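Local coordinates for protein soluble lytic murein transglycosylase (Pseudomonas aeruginosa, PDB 5OHU) that cleaves peptidoglycan as a lytic transglycosylase, taking part in both exolytic and endolytic turnover of the bacterial cell wall, at residues A[341-344]-A[345-348]; A[310-313]-A[314-317]; A[524-527]-A[528-532]. One frame throughout, in Å; residues are numbered along the deposited sequence.

Contact 1 of 3, residues A[341-344]-A[345-348]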
ATOM      1  N   SER A 341      -4.624  18.527   5.589  1.00 19.08           N
ATOM      2  CA  SER A 341      -3.680  19.615   5.384  1.00 13.77           C
ATOM      3  C   SER A 341      -3.546  19.961   3.908  1.00 13.23           C
ATOM      4  O   SER A 341      -3.319  21.122   3.569  1.00 14.53           O
ATOM      5  CB  SER A 341      -2.322  19.235   5.963  1.00 16.72           C
ATOM      6  OG  SER A 341      -1.939  17.955   5.489  1.00 25.81           O
ATOM      7  N   ARG A 342      -3.698  18.971   3.022  1.00 12.95           N
ATOM      8  CA  ARG A 342      -3.644  19.207   1.583  1.00 19.18           C
ATOM      9  C   ARG A 342      -4.664  20.255   1.140  1.00 12.53           C
ATOM     10  O   ARG A 342      -4.312  21.267   0.515  1.00 14.43           O
ATOM     11  CB  ARG A 342      -3.867  17.891   0.832  1.00 15.45           C
ATOM     12  CG  ARG A 342      -4.006  18.098  -0.667  1.00 20.79           C
ATOM     13  CD  ARG A 342      -4.301  16.813  -1.383  1.00 11.85           C
ATOM     14  NE  ARG A 342      -3.206  15.862  -1.219  1.00 13.87           N
ATOM     15  CZ  ARG A 342      -3.392  14.603  -0.841  1.00 25.24           C
ATOM     16  NH1 ARG A 342      -4.626  14.176  -0.584  1.00 30.69           N
ATOM     17  NH2 ARG A 342      -2.355  13.793  -0.718  1.00 22.06           N
ATOM     18  N   TRP A 343      -5.935  20.035   1.438  1.00 12.67           N
ATOM     19  CA  TRP A 343      -6.914  20.961   0.883  1.00 17.63           C
ATOM     20  C   TRP A 343      -7.070  22.216   1.718  1.00 17.38           C
ATOM     21  O   TRP A 343      -7.526  23.236   1.184  1.00 13.69           O
ATOM     22  CB  TRP A 343      -8.256  20.255   0.660  1.00 15.93           C
ATOM     23  CG  TRP A 343      -8.042  19.177  -0.335  1.00 12.37           C
ATOM     24  CD1 TRP A 343      -8.131  17.812  -0.138  1.00 12.36           C
ATOM     25  CD2 TRP A 343      -7.571  19.360  -1.667  1.00 12.04           C
ATOM     26  NE1 TRP A 343      -7.769  17.155  -1.286  1.00 12.07           N
ATOM     27  CE2 TRP A 343      -7.427  18.080  -2.239  1.00 12.83           C
ATOM     28  CE3 TRP A 343      -7.278  20.488  -2.443  1.00 11.90           C
ATOM     29  CZ2 TRP A 343      -7.001  17.899  -3.551  1.00 17.18           C
ATOM     30  CZ3 TRP A 343      -6.847  20.305  -3.734  1.00 15.14           C
ATOM     31  CH2 TRP A 343      -6.711  19.020  -4.279  1.00 15.76           C
ATOM     32  N   ARG A 344      -6.660  22.193   2.988  1.00 15.82           N
ATOM     33  CA  ARG A 344      -6.508  23.460   3.702  1.00 15.66           C
ATOM     34  C   ARG A 344      -5.417  24.292   3.050  1.00 18.49           C
ATOM     35  O   ARG A 344      -5.573  25.507   2.858  1.00 14.65           O
ATOM     36  CB  ARG A 344      -6.198  23.218   5.183  1.00 13.90           C
ATOM     37  CG  ARG A 344      -7.406  22.770   6.010  1.00 18.94           C
ATOM     38  CD  ARG A 344      -7.091  22.708   7.496  1.00 21.01           C
ATOM     39  NE  ARG A 344      -6.460  21.429   7.801  1.00 40.30           N
ATOM     40  CZ  ARG A 344      -5.525  21.230   8.727  1.00 47.59           C
ATOM     41  NH1 ARG A 344      -5.101  22.241   9.473  1.00 44.63           N
ATOM     42  NH2 ARG A 344      -5.034  20.006   8.902  1.00 47.43           N
ATOM     43  N   TYR A 345      -4.313  23.650   2.662  1.00 13.07           N
ATOM     44  CA  TYR A 345      -3.277  24.397   1.965  1.00 12.86           C
ATOM     45  C   TYR A 345      -3.795  24.944   0.644  1.00 13.26           C
ATOM     46  O   TYR A 345      -3.605  26.125   0.340  1.00 17.15           O
ATOM     47  CB  TYR A 345      -2.023  23.545   1.723  1.00 14.89           C
ATOM     48  CG  TYR A 345      -1.042  24.304   0.855  1.00 16.44           C
ATOM     49  CD1 TYR A 345      -0.268  25.346   1.401  1.00 16.59           C
ATOM     50  CD2 TYR A 345      -0.920  24.021  -0.510  1.00 12.12           C
ATOM     51  CE1 TYR A 345       0.604  26.082   0.621  1.00 12.47           C
ATOM     52  CE2 TYR A 345      -0.042  24.740  -1.306  1.00 11.94           C
ATOM     53  CZ  TYR A 345       0.718  25.769  -0.731  1.00 21.43           C
ATOM     54  OH  TYR A 345       1.591  26.488  -1.519  1.00 11.93           O
ATOM     55  N   TRP A 346      -4.425  24.095  -0.175  1.00 14.03           N
ATOM     56  CA  TRP A 346      -4.791  24.567  -1.506  1.00 12.09           C
ATOM     57  C   TRP A 346      -5.940  25.569  -1.467  1.00 17.00           C
ATOM     58  O   TRP A 346      -6.008  26.441  -2.338  1.00 16.33           O
ATOM     59  CB  TRP A 346      -5.077  23.382  -2.428  1.00 11.85           C
ATOM     60  CG  TRP A 346      -3.765  22.785  -2.923  1.00 11.64           C
ATOM     61  CD1 TRP A 346      -3.239  21.568  -2.602  1.00 14.60           C
ATOM     62  CD2 TRP A 346      -2.791  23.431  -3.764  1.00 11.43           C
ATOM     63  NE1 TRP A 346      -2.014  21.395  -3.215  1.00 11.47           N
ATOM     64  CE2 TRP A 346      -1.711  22.530  -3.925  1.00 16.82           C
ATOM     65  CE3 TRP A 346      -2.725  24.681  -4.391  1.00 11.35           C
ATOM     66  CZ2 TRP A 346      -0.578  22.843  -4.697  1.00 14.22           C
ATOM     67  CZ3 TRP A 346      -1.598  24.995  -5.169  1.00 11.15           C
ATOM     68  CH2 TRP A 346      -0.549  24.080  -5.316  1.00 15.91           C
ATOM     69  N   GLN A 347      -6.793  25.530  -0.443  1.00 14.64           N
ATOM     70  CA  GLN A 347      -7.782  26.594  -0.310  1.00 13.34           C
ATOM     71  C   GLN A 347      -7.106  27.952  -0.119  1.00 15.84           C
ATOM     72  O   GLN A 347      -7.432  28.925  -0.813  1.00 14.14           O
ATOM     73  CB  GLN A 347      -8.739  26.306   0.842  1.00 13.17           C
ATOM     74  CG  GLN A 347      -9.663  27.487   1.094  1.00 16.52           C
ATOM     75  CD  GLN A 347     -10.805  27.138   2.033  1.00 23.22           C
ATOM     76  OE1 GLN A 347     -10.861  27.625   3.149  1.00 31.14           O
ATOM     77  NE2 GLN A 347     -11.708  26.274   1.581  1.00 27.70           N
ATOM     78  N   ALA A 348      -6.165  28.032   0.826  1.00 14.22           N
ATOM     79  CA  ALA A 348      -5.418  29.271   1.033  1.00 18.43           C
ATOM     80  C   ALA A 348      -4.638  29.667  -0.219  1.00 22.86           C
ATOM     81  O   ALA A 348      -4.652  30.836  -0.621  1.00 17.12           O
ATOM     82  CB  ALA A 348      -4.469  29.113   2.223  1.00 13.32           C
TER
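The indoles of Trp343 and Trp346, which meet three residues apart on helix 341-354, each carry a neighbour on one face: Arg342 CD sits 3.3 Å above the Trp343 plane, toward the rim, whereas Tyr345 CE2 lies 3.7 Å above the middle of the Trp346 ring. Trp346 CD1 in turn lies at the edge of the Tyr345 ring, in its plane. The phenol has its CG anti to the backbone N (chi1 173°), which lets it lie over the Trp346 indole. The two indoles themselves meet at a slant, their planes inclined at 48° and the centroid of the Trp343 six-membered ring 5.5 Å from that of the Trp346 five-membered ring. CE3 of Trp343 comes within 3.6 Å of Trp346 CB, an oblique apolar contact. Arg342 CG passes 4.0 Å from Trp346 CD1, while Arg342 O accepts the Trp346 N-H at 2.9 Å.

All three aromatic groups are tethered by their polar ends: Trp343 NE1 to Glu311, Trp346 NE1 to Glu600, and Tyr345 OH to both Asp596 and Arg382. At the flanks, Arg344 forms a salt bridge with Glu371. From this ordinary alpha-helical turn, with its i to i+3 aromatic pair, Tyr345 packs on helix 374-383 and Trp346 on helix 595-600, within the largely helical architecture of the Slt70-like family.

Contact 2 of 3, residues A[310-313]-A[314-317]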
ATOM      1  N   THR A 310     -13.101  14.246  -7.004  1.00 16.43           N
ATOM      2  CA  THR A 310     -13.091  15.609  -6.491  1.00 11.77           C
ATOM      3  C   THR A 310     -11.681  16.170  -6.474  1.00 14.35           C
ATOM      4  O   THR A 310     -11.460  17.322  -6.857  1.00 13.97           O
ATOM      5  CB  THR A 310     -13.674  15.641  -5.079  1.00 20.20           C
ATOM      6  OG1 THR A 310     -14.985  15.076  -5.106  1.00 18.18           O
ATOM      7  CG2 THR A 310     -13.759  17.054  -4.574  1.00 12.20           C
ATOM      8  N   GLU A 311     -10.721  15.365  -6.028  1.00 12.28           N
ATOM      9  CA  GLU A 311      -9.344  15.823  -5.929  1.00 16.36           C
ATOM     10  C   GLU A 311      -8.739  16.046  -7.311  1.00 16.58           C
ATOM     11  O   GLU A 311      -7.967  16.989  -7.507  1.00 14.54           O
ATOM     12  CB  GLU A 311      -8.507  14.810  -5.134  1.00 11.39           C
ATOM     13  CG  GLU A 311      -8.850  14.716  -3.652  1.00 14.51           C
ATOM     14  CD  GLU A 311      -7.758  14.033  -2.818  1.00 25.90           C
ATOM     15  OE1 GLU A 311      -7.419  12.866  -3.127  1.00 22.59           O
ATOM     16  OE2 GLU A 311      -7.252  14.647  -1.843  1.00 25.78           O
ATOM     17  N   TRP A 312      -9.073  15.190  -8.280  1.00 13.50           N
ATOM     18  CA  TRP A 312      -8.476  15.363  -9.599  1.00 17.70           C
ATOM     19  C   TRP A 312      -9.166  16.463 -10.375  1.00 13.05           C
ATOM     20  O   TRP A 312      -8.536  17.125 -11.198  1.00 19.79           O
ATOM     21  CB  TRP A 312      -8.458  14.039 -10.358  1.00 10.76           C
ATOM     22  CG  TRP A 312      -7.167  13.451 -10.073  1.00 16.52           C
ATOM     23  CD1 TRP A 312      -6.880  12.488  -9.145  1.00 19.95           C
ATOM     24  CD2 TRP A 312      -5.922  13.858 -10.634  1.00 10.55           C
ATOM     25  NE1 TRP A 312      -5.523  12.253  -9.115  1.00 13.58           N
ATOM     26  CE2 TRP A 312      -4.913  13.087 -10.015  1.00 10.57           C
ATOM     27  CE3 TRP A 312      -5.560  14.805 -11.602  1.00 12.59           C
ATOM     28  CZ2 TRP A 312      -3.570  13.205 -10.357  1.00 10.49           C
ATOM     29  CZ3 TRP A 312      -4.210  14.938 -11.933  1.00 15.52           C
ATOM     30  CH2 TRP A 312      -3.236  14.133 -11.315  1.00 13.95           C
ATOM     31  N   ARG A 313     -10.435  16.705 -10.090  1.00 19.43           N
ATOM     32  CA  ARG A 313     -11.096  17.900 -10.596  0.59 21.37           C
ATOM     33  C   ARG A 313     -10.400  19.158 -10.087  1.00 19.52           C
ATOM     34  O   ARG A 313     -10.133  20.096 -10.850  1.00 12.84           O
ATOM     35  CB  ARG A 313     -12.570  17.890 -10.179  0.59 23.16           C
ATOM     36  CG  ARG A 313     -13.452  18.748 -11.059  0.59 29.27           C
ATOM     37  CD  ARG A 313     -14.815  19.072 -10.441  0.59 27.52           C
ATOM     38  NE  ARG A 313     -15.604  17.883 -10.169  0.59 21.75           N
ATOM     39  CZ  ARG A 313     -16.857  17.907  -9.724  0.59 21.31           C
ATOM     40  NH1 ARG A 313     -17.494  16.766  -9.507  0.59 16.85           N
ATOM     41  NH2 ARG A 313     -17.475  19.062  -9.512  0.59 12.47           N
ATOM     42  N   THR A 314     -10.061  19.187  -8.786  1.00 17.30           N
ATOM     43  CA  THR A 314      -9.371  20.357  -8.233  1.00 12.95           C
ATOM     44  C   THR A 314      -7.935  20.446  -8.739  1.00 10.96           C
ATOM     45  O   THR A 314      -7.460  21.537  -9.083  1.00 14.84           O
ATOM     46  CB  THR A 314      -9.373  20.341  -6.698  1.00 21.47           C
ATOM     47  OG1 THR A 314     -10.676  19.983  -6.199  1.00 16.83           O
ATOM     48  CG2 THR A 314      -9.014  21.737  -6.160  1.00 18.62           C
ATOM     49  N   ARG A 315      -7.232  19.309  -8.800  1.00 10.85           N
ATOM     50  CA  ARG A 315      -5.867  19.302  -9.317  1.00 12.77           C
ATOM     51  C   ARG A 315      -5.821  19.822 -10.748  1.00 19.85           C
ATOM     52  O   ARG A 315      -4.945  20.619 -11.107  1.00 11.38           O
ATOM     53  CB  ARG A 315      -5.286  17.886  -9.241  1.00 12.48           C
ATOM     54  CG  ARG A 315      -4.852  17.490  -7.834  1.00 13.04           C
ATOM     55  CD  ARG A 315      -4.486  16.009  -7.690  1.00 15.09           C
ATOM     56  NE  ARG A 315      -4.017  15.797  -6.327  1.00 12.74           N
ATOM     57  CZ  ARG A 315      -4.242  14.718  -5.590  1.00 15.31           C
ATOM     58  NH1 ARG A 315      -4.928  13.695  -6.083  1.00 12.65           N
ATOM     59  NH2 ARG A 315      -3.773  14.667  -4.352  1.00 14.58           N
ATOM     60  N   LEU A 316      -6.776  19.395 -11.571  1.00 10.53           N
ATOM     61  CA  LEU A 316      -6.794  19.807 -12.962  1.00 11.67           C
ATOM     62  C   LEU A 316      -7.021  21.311 -13.075  1.00 11.42           C
ATOM     63  O   LEU A 316      -6.361  21.985 -13.870  1.00 11.98           O
ATOM     64  CB  LEU A 316      -7.870  19.021 -13.714  1.00 10.49           C
ATOM     65  CG  LEU A 316      -8.098  19.320 -15.201  1.00 13.99           C
ATOM     66  CD1 LEU A 316      -6.800  19.237 -15.991  1.00 10.28           C
ATOM     67  CD2 LEU A 316      -9.103  18.353 -15.789  1.00 17.60           C
ATOM     68  N   LEU A 317      -7.929  21.861 -12.264  1.00 11.27           N
ATOM     69  CA  LEU A 317      -8.119  23.309 -12.270  1.00 13.69           C
ATOM     70  C   LEU A 317      -6.828  24.024 -11.900  1.00 14.77           C
ATOM     71  O   LEU A 317      -6.495  25.060 -12.480  1.00 13.17           O
ATOM     72  CB  LEU A 317      -9.254  23.700 -11.318  1.00 10.98           C
ATOM     73  CG  LEU A 317     -10.648  23.271 -11.792  1.00 17.03           C
ATOM     74  CD1 LEU A 317     -11.659  23.323 -10.655  1.00 11.42           C
ATOM     75  CD2 LEU A 317     -11.087  24.166 -12.973  1.00 11.18           C
TER
HETATM   76  O   HOH W   1      -4.966  12.011  -3.445  1.00 24.01           O
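Arg315 is laid along Trp312 by a first torsion that sets its CG beside the backbone N (chi1 -77°), followed by a chain extended from CG to NE. Trp312 meets it with chi1 at -93°, turned well away from the staggered position, and presents an indole face to the arginine. CD of Arg315 stands over that face, 3.9 Å from the centroid of the six-membered ring and 14° from its normal, a well-centred CH-pi contact. Farther along, Arg315 CZ lies 4.9 Å from the centroid of the Trp312 five-membered ring, an off-centre cation-pi interaction with the guanidinium steeply inclined to the indole.

Glu311 runs beside Arg315 in the same direction, its CB over one guanidinium face. Its OE1 is 4.0 Å from Arg315 NH1, a long salt bridge in which no N-H points at the oxygen; OE2 is taken by Trp343 NE1 and Arg342 NH1 of helix 341-354. A water bridges the two, donating to Glu311 OE1 at 2.6 Å and accepting from Arg315 NH2 at 3.0 Å. The same NH2 forms a salt bridge with Glu600. Thr314 OG1 reaches back one turn and donates to Thr310 O at 2.9 Å, doubling the backbone bond there.

Trp312 and Leu316 pack on helix 271-287, Arg313 and Leu317 on helices 293-300 and 323-330, within the helical superstructure known from Slt70-type enzymes.

Contact 3 of 3, residues A[524-527]-A[528-532]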
ATOM      1  N   PRO A 524      20.082  -4.059  -9.189  1.00 30.77           N
ATOM      2  CA  PRO A 524      21.446  -4.560  -9.415  1.00 33.01           C
ATOM      3  C   PRO A 524      22.024  -4.156 -10.750  1.00 38.45           C
ATOM      4  O   PRO A 524      23.238  -3.938 -10.845  1.00 36.35           O
ATOM      5  CB  PRO A 524      21.280  -6.085  -9.314  1.00 43.04           C
ATOM      6  CG  PRO A 524      19.955  -6.289  -8.606  1.00 38.40           C
ATOM      7  CD  PRO A 524      19.102  -5.145  -9.028  1.00 36.92           C
ATOM      8  N   GLY A 525      21.204  -4.064 -11.794  1.00 42.08           N
ATOM      9  CA  GLY A 525      21.702  -3.543 -13.052  1.00 39.69           C
ATOM     10  C   GLY A 525      22.027  -2.066 -12.968  1.00 36.39           C
ATOM     11  O   GLY A 525      23.021  -1.609 -13.533  1.00 43.19           O
ATOM     12  N   THR A 526      21.188  -1.298 -12.268  1.00 32.54           N
ATOM     13  CA  THR A 526      21.502   0.101 -12.003  1.00 32.75           C
ATOM     14  C   THR A 526      22.824   0.236 -11.256  1.00 34.39           C
ATOM     15  O   THR A 526      23.657   1.089 -11.593  1.00 31.17           O
ATOM     16  CB  THR A 526      20.380   0.743 -11.185  1.00 36.28           C
ATOM     17  OG1 THR A 526      19.139   0.636 -11.893  1.00 39.19           O
ATOM     18  CG2 THR A 526      20.693   2.217 -10.894  1.00 26.29           C
ATOM     19  N   ALA A 527      23.031  -0.595 -10.231  1.00 26.44           N
ATOM     20  CA  ALA A 527      24.257  -0.495  -9.450  1.00 23.80           C
ATOM     21  C   ALA A 527      25.481  -0.829 -10.292  1.00 27.37           C
ATOM     22  O   ALA A 527      26.524  -0.183 -10.154  1.00 25.28           O
ATOM     23  CB  ALA A 527      24.182  -1.404  -8.217  1.00 22.75           C
ATOM     24  N   LYS A 528      25.385  -1.831 -11.173  1.00 31.48           N
ATOM     25  CA  LYS A 528      26.567  -2.190 -11.953  1.00 31.35           C
ATOM     26  C   LYS A 528      26.912  -1.107 -12.971  1.00 28.32           C
ATOM     27  O   LYS A 528      28.093  -0.828 -13.197  1.00 27.99           O
ATOM     28  CB  LYS A 528      26.370  -3.547 -12.631  1.00 40.21           C
ATOM     29  CG  LYS A 528      26.438  -4.724 -11.661  1.00 55.16           C
ATOM     30  CD  LYS A 528      26.421  -6.102 -12.352  1.00 61.31           C
ATOM     31  CE  LYS A 528      25.000  -6.632 -12.534  1.00 65.76           C
ATOM     32  NZ  LYS A 528      24.987  -8.064 -12.956  1.00 69.09           N
ATOM     33  N   GLU A 529      25.901  -0.472 -13.570  1.00 25.60           N
ATOM     34  CA  GLU A 529      26.147   0.607 -14.520  1.00 36.71           C
ATOM     35  C   GLU A 529      26.771   1.816 -13.831  1.00 37.85           C
ATOM     36  O   GLU A 529      27.734   2.405 -14.342  1.00 32.73           O
ATOM     37  CB  GLU A 529      24.841   0.997 -15.215  1.00 47.84           C
ATOM     38  CG  GLU A 529      24.519   0.157 -16.448  1.00 66.18           C
ATOM     39  CD  GLU A 529      23.039   0.166 -16.814  1.00 76.76           C
ATOM     40  OE1 GLU A 529      22.597  -0.779 -17.510  1.00 78.15           O
ATOM     41  OE2 GLU A 529      22.319   1.105 -16.402  1.00 73.69           O
ATOM     42  N   THR A 530      26.218   2.205 -12.675  1.00 28.33           N
ATOM     43  CA  THR A 530      26.795   3.282 -11.878  1.00 29.76           C
ATOM     44  C   THR A 530      28.240   2.975 -11.521  1.00 30.66           C
ATOM     45  O   THR A 530      29.124   3.838 -11.638  1.00 28.21           O
ATOM     46  CB  THR A 530      25.962   3.487 -10.614  1.00 27.63           C
ATOM     47  OG1 THR A 530      24.612   3.783 -10.985  1.00 29.11           O
ATOM     48  CG2 THR A 530      26.511   4.640  -9.785  1.00 27.20           C
ATOM     49  N   SER A 531      28.500   1.729 -11.131  1.00 27.64           N
ATOM     50  CA  SER A 531      29.854   1.299 -10.805  1.00 28.42           C
ATOM     51  C   SER A 531      30.802   1.504 -11.981  1.00 26.93           C
ATOM     52  O   SER A 531      31.930   1.977 -11.808  1.00 28.53           O
ATOM     53  CB  SER A 531      29.823  -0.167 -10.372  1.00 21.31           C
ATOM     54  OG  SER A 531      31.123  -0.721 -10.350  1.00 31.26           O
ATOM     55  N   ARG A 532      30.364   1.153 -13.189  1.00 32.34           N
ATOM     56  CA  ARG A 532      31.245   1.333 -14.338  1.00 36.90           C
ATOM     57  C   ARG A 532      31.393   2.806 -14.693  1.00 26.80           C
ATOM     58  O   ARG A 532      32.480   3.247 -15.072  1.00 30.22           O
ATOM     59  CB  ARG A 532      30.742   0.533 -15.540  1.00 43.68           C
ATOM     60  CG  ARG A 532      30.670  -0.968 -15.303  1.00 54.93           C
ATOM     61  CD  ARG A 532      30.420  -1.720 -16.602  1.00 67.63           C
ATOM     62  NE  ARG A 532      29.554  -2.883 -16.385  1.00 75.75           N
ATOM     63  CZ  ARG A 532      28.231  -2.879 -16.544  1.00 77.60           C
ATOM     64  NH1 ARG A 532      27.623  -1.765 -16.932  1.00 78.50           N
ATOM     65  NH2 ARG A 532      27.526  -3.986 -16.315  1.00 75.44           N
TER
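Lys528 folds back over Pro524 in the opening turns of helix 524-534, part of the lysozyme-like transglycosylase domain. Proline suits such a first turn, where no N-H is needed from it, and its carbonyl accepts Lys528 N at 3.0 Å. The lysine chain then stays close to that same oxygen. With CG beside the backbone N (chi1 -73°), Lys528 CB is 3.6 Å from Pro524 O and CG is nearer, at 3.4 Å. CD moves off to 4.1 Å from Pro524 O, but a bend at the next torsion (chi3 -90°) turns CE back to within 3.6 Å of it. The aliphatic chain curves past the carbonyl, with NZ lying beyond it; the side chain also touches Leu538.

Glu529 does something similar one residue on. Its CG passes 3.7 Å from Gly525 O, the acceptor of its own N-H, and the extended chain leads the carboxylate along the outer side of the helix, where Lys528 and Glu529 are both exposed.

Ala527 and Thr530, by contrast, are buried. Thr526 and Thr530 both touch Tyr557 of helix 547-564, and Thr530 also meets Ala556 and Gln560. Ala527 packs on Leu544, while Ser531 OG is hydrogen-bonded to Ile536 O.

Thr530 satisfies its hydroxyl within the helix. OG1 lies beside its own backbone N and reaches back by one turn, so Thr526 O accepts two bonds from a single residue: the nearly straight one from Thr530 N at 3.0 Å (172° at the hydrogen) and that from Thr530 OG1 at 2.9 Å, the two donors approaching from opposite faces of the carbonyl plane.

Overall arrangement
Contacts 1 and 2 belong to neighbouring helices, with centres about 13 Å apart, and they touch directly. Glu311 of contact 2 joins them: its OE2 lies 2.6 Å from Trp343 NE1, a probable hydrogen bond, and 3.0 Å from Arg342 NH1 in a salt bridge. Beside this polar link, Trp343 CZ3 packs 3.6 Å from Thr314 CG2. Glu600 adds a second connection, since its carboxylate serves both Trp346 and Arg315. Contact 3 stands apart in the transglycosylase domain, its centre about 41 Å from that of contact 1 and 39 Å from that of contact 2, with nearest atoms about 28 and 26 Å away.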